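PDB 1O5K: 4-hydroxy-tetrahydrodipicolinate synthase, which probably catalyses the condensation of pyruvate with aspartate-beta-semialdehyde to 4-hydroxy-tetrahydrodipicolinate, a step of lysine biosynthesis through diaminopimelate. Local coordinates for residues Pro24-Ser34 / Gly275-Leu283. Numbering follows the deposited sequence.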
loop_
_atom_site.group_PDB
_atom_site.type_symbol
_atom_site.label_atom_id
_atom_site.label_comp_id
_atom_site.label_asym_id
_atom_site.label_seq_id
_atom_site.Cartn_x
_atom_site.Cartn_y
_atom_site.Cartn_z
ATOM N N PRO A 24 -16.220 27.465 13.311
ATOM C CA PRO A 24 -17.637 27.466 13.010
ATOM C C PRO A 24 -18.043 28.532 12.019
ATOM O O PRO A 24 -17.476 29.633 12.004
ATOM C CB PRO A 24 -18.294 27.736 14.372
ATOM C CG PRO A 24 -17.198 27.520 15.374
ATOM C CD PRO A 24 -15.953 27.874 14.690
ATOM N N PHE A 25 -19.017 28.180 11.186
ATOM C CA PHE A 25 -19.615 29.064 10.240
ATOM C C PHE A 25 -21.096 29.094 10.433
ATOM O O PHE A 25 -21.706 28.101 10.867
ATOM C CB PHE A 25 -19.367 28.614 8.786
ATOM C CG PHE A 25 -17.890 28.424 8.428
ATOM C CD1 PHE A 25 -17.402 27.180 8.008
ATOM C CD2 PHE A 25 -16.996 29.484 8.508
ATOM C CE1 PHE A 25 -16.072 27.009 7.678
ATOM C CE2 PHE A 25 -15.667 29.296 8.203
ATOM C CZ PHE A 25 -15.195 28.097 7.780
ATOM N N LYS A 26 -21.674 30.237 10.105
ATOM C CA LYS A 26 -23.142 30.389 10.009
ATOM C C LYS A 26 -23.462 31.197 8.762
ATOM O O LYS A 26 -22.864 32.253 8.554
ATOM C CB LYS A 26 -23.674 31.104 11.214
ATOM C CG LYS A 26 -25.204 31.217 11.187
ATOM C CD LYS A 26 -25.769 31.298 12.587
ATOM C CE LYS A 26 -27.264 31.570 12.532
ATOM N NZ LYS A 26 -27.793 31.795 13.910
ATOM N N ASN A 27 -24.376 30.725 7.918
ATOM C CA ASN A 27 -24.620 31.361 6.631
ATOM C C ASN A 27 -23.318 31.568 5.829
ATOM O O ASN A 27 -23.173 32.566 5.127
ATOM C CB ASN A 27 -25.348 32.716 6.809
ATOM C CG ASN A 27 -26.747 32.582 7.363
ATOM O OD1 ASN A 27 -27.424 31.604 7.079
ATOM N ND2 ASN A 27 -27.223 33.612 8.106
ATOM N N GLY A 28 -22.373 30.646 5.996
ATOM C CA GLY A 28 -21.095 30.696 5.327
ATOM C C GLY A 28 -20.114 31.703 5.875
ATOM O O GLY A 28 -18.979 31.720 5.429
ATOM N N GLU A 29 -20.512 32.458 6.890
ATOM C CA GLU A 29 -19.624 33.428 7.557
ATOM C C GLU A 29 -19.021 32.860 8.847
ATOM O O GLU A 29 -19.599 31.986 9.454
ATOM C CB GLU A 29 -20.449 34.669 7.853
ATOM C CG GLU A 29 -21.058 35.274 6.595
ATOM C CD GLU A 29 -19.968 35.725 5.625
ATOM O OE1 GLU A 29 -20.054 35.406 4.413
ATOM O OE2 GLU A 29 -18.980 36.344 6.099
ATOM N N LEU A 30 -17.872 33.362 9.277
ATOM C CA LEU A 30 -17.363 33.010 10.595
ATOM C C LEU A 30 -18.426 33.249 11.670
ATOM O O LEU A 30 -19.133 34.275 11.668
ATOM C CB LEU A 30 -16.205 33.880 11.018
ATOM C CG LEU A 30 -14.849 33.776 10.447
ATOM C CD1 LEU A 30 -13.996 34.790 11.251
ATOM C CD2 LEU A 30 -14.301 32.363 10.580
ATOM N N ASP A 31 -18.535 32.302 12.574
ATOM C CA ASP A 31 -19.532 32.367 13.659
ATOM C C ASP A 31 -18.782 32.439 14.987
ATOM O O ASP A 31 -18.561 31.416 15.648
ATOM C CB ASP A 31 -20.424 31.138 13.594
ATOM C CG ASP A 31 -21.490 31.105 14.682
ATOM O OD1 ASP A 31 -21.515 31.983 15.571
ATOM O OD2 ASP A 31 -22.315 30.179 14.736
ATOM N N LEU A 32 -18.344 33.642 15.358
ATOM C CA LEU A 32 -17.494 33.788 16.544
ATOM C C LEU A 32 -18.294 33.546 17.831
ATOM O O LEU A 32 -17.708 33.224 18.856
ATOM C CB LEU A 32 -16.814 35.163 16.579
ATOM C CG LEU A 32 -15.788 35.390 15.475
ATOM C CD1 LEU A 32 -15.289 36.826 15.486
ATOM C CD2 LEU A 32 -14.611 34.420 15.613
ATOM N N GLU A 33 -19.612 33.717 17.826
ATOM C CA GLU A 33 -20.357 33.453 19.071
ATOM C C GLU A 33 -20.356 31.952 19.390
ATOM O O GLU A 33 -20.103 31.545 20.523
ATOM C CB GLU A 33 -21.787 34.016 19.041
ATOM N N SER A 34 -20.585 31.116 18.393
ATOM C CA SER A 34 -20.456 29.693 18.606
ATOM C C SER A 34 -18.991 29.307 18.920
ATOM O O SER A 34 -18.741 28.477 19.774
ATOM C CB SER A 34 -20.936 28.920 17.376
ATOM O OG SER A 34 -22.351 29.031 17.254
ATOM N N GLY A 275 -25.116 20.813 20.046
ATOM C CA GLY A 275 -25.698 22.152 20.243
ATOM C C GLY A 275 -24.692 23.286 20.235
ATOM O O GLY A 275 -25.026 24.392 20.573
ATOM N N PHE A 276 -23.476 23.044 19.767
ATOM C CA PHE A 276 -22.416 24.059 19.833
ATOM C C PHE A 276 -22.315 24.939 18.585
ATOM O O PHE A 276 -22.021 26.134 18.710
ATOM C CB PHE A 276 -21.057 23.424 20.051
ATOM C CG PHE A 276 -20.743 23.081 21.460
ATOM C CD1 PHE A 276 -20.745 21.761 21.880
ATOM C CD2 PHE A 276 -20.371 24.061 22.360
ATOM C CE1 PHE A 276 -20.425 21.434 23.179
ATOM C CE2 PHE A 276 -20.056 23.729 23.674
ATOM C CZ PHE A 276 -20.083 22.414 24.071
ATOM N N ILE A 277 -22.513 24.348 17.402
ATOM C CA ILE A 277 -22.300 25.044 16.120
ATOM C C ILE A 277 -23.385 24.618 15.135
ATOM O O ILE A 277 -24.109 23.635 15.383
ATOM C CB ILE A 277 -20.911 24.732 15.547
ATOM C CG1 ILE A 277 -20.823 23.279 15.046
ATOM C CG2 ILE A 277 -19.837 25.004 16.541
ATOM C CD1 ILE A 277 -19.525 23.018 14.200
ATOM N N GLU A 278 -23.504 25.370 14.046
ATOM C CA GLU A 278 -24.262 24.941 12.888
ATOM C C GLU A 278 -23.393 23.965 12.123
ATOM O O GLU A 278 -22.159 23.985 12.235
ATOM C CB GLU A 278 -24.591 26.094 11.951
ATOM C CG GLU A 278 -25.275 27.279 12.584
ATOM C CD GLU A 278 -26.717 27.008 12.952
ATOM O OE1 GLU A 278 -27.249 25.914 12.681
ATOM O OE2 GLU A 278 -27.306 27.908 13.563
ATOM N N ASN A 279 -24.038 23.050 11.412
ATOM C CA ASN A 279 -23.339 22.006 10.689
ATOM C C ASN A 279 -23.020 22.530 9.269
ATOM O O ASN A 279 -23.652 22.131 8.299
ATOM C CB ASN A 279 -24.182 20.750 10.668
ATOM C CG ASN A 279 -23.479 19.571 10.049
ATOM O OD1 ASN A 279 -24.104 18.608 9.599
ATOM N ND2 ASN A 279 -22.220 19.637 10.009
ATOM N N GLU A 280 -22.085 23.489 9.189
ATOM C CA GLU A 280 -21.794 24.174 7.919
ATOM C C GLU A 280 -20.308 24.050 7.682
ATOM O O GLU A 280 -19.514 24.226 8.618
ATOM C CB GLU A 280 -22.125 25.659 7.984
ATOM C CG GLU A 280 -23.582 26.024 7.964
ATOM C CD GLU A 280 -23.776 27.494 7.664
ATOM O OE1 GLU A 280 -22.949 28.112 6.927
ATOM O OE2 GLU A 280 -24.753 28.025 8.169
ATOM N N LEU A 281 -19.949 23.780 6.426
ATOM C CA LEU A 281 -18.568 23.698 6.007
ATOM C C LEU A 281 -18.437 24.525 4.748
ATOM O O LEU A 281 -19.421 24.914 4.148
ATOM C CB LEU A 281 -18.161 22.252 5.695
ATOM C CG LEU A 281 -18.165 21.377 6.967
ATOM C CD1 LEU A 281 -19.371 20.524 7.102
ATOM C CD2 LEU A 281 -16.885 20.585 7.138
ATOM N N ARG A 282 -17.212 24.834 4.366
ATOM C CA ARG A 282 -17.044 25.500 3.071
ATOM C C ARG A 282 -16.531 24.536 1.967
ATOM O O ARG A 282 -15.641 23.662 2.228
ATOM C CB ARG A 282 -16.061 26.626 3.240
ATOM C CG ARG A 282 -16.647 27.771 4.004
ATOM C CD ARG A 282 -15.696 28.918 4.161
ATOM N NE ARG A 282 -16.314 30.029 4.881
ATOM C CZ ARG A 282 -15.660 31.116 5.262
ATOM N NH1 ARG A 282 -14.367 31.266 4.976
ATOM N NH2 ARG A 282 -16.305 32.071 5.895
ATOM N N LEU A 283 -17.021 24.746 0.762
ATOM C CA LEU A 283 -16.650 23.927 -0.380
ATOM C C LEU A 283 -15.132 24.023 -0.552
ATOM O O LEU A 283 -14.552 25.115 -0.366
ATOM C CB LEU A 283 -17.407 24.397 -1.654
ATOM C CG LEU A 283 -18.870 23.993 -1.773
ATOM C CD1 LEU A 283 -19.377 24.486 -3.068
ATOM C CD2 LEU A 283 -19.004 22.460 -1.687
HETATM O O HOH W 1 -19.787 25.302 11.259
HETATM O O HOH W 2 -21.789 27.606 13.652
#
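The guanidinium of Arg282 lies flat over one face of the Phe25 ring, with the two planes 12° apart and their centres separated by 4.1 Å. CE2 of the ring sits over the middle of the guanidinium. The straight run from CG to NE also lays CD over the same face, a CH-pi contact. From this stack Arg282 NH2 donates to Gly28 O at 2.7 Å, and NE adds a weak bond to the same oxygen. Glu280 grips the turn with both carboxylate oxygens. OE2 accepts from Asn27 N at 2.7 Å and OE1 from Gly28 N at 2.8 Å, each through its syn lone pair. Its chain is extended beyond CG (chi2 -165°), which carries the carboxylate up to these amides. Farther along, Pro24 CB packs on Ile277 CG2 at 3.8 Å. Two waters join the backbones, one from Phe25 N to Glu278 O and Glu280 O, the other from Phe25 O to Glu278 N. In the second shell, Glu66 forms a salt bridge with Arg282 NH2, and Thr61 O accepts from NH1. Replacing Arg282 with an alanine removes the guanidinium, which would probably cost Phe25 its stacking partner, Gly28 O these two donors and Glu66 this salt bridge. The gripped element is a beta hairpin with a type I' turn from Lys26 to Glu29. It precedes helix 32-44 of the TIM barrel and is tied here to the loop between helices 265-273 and 290-302.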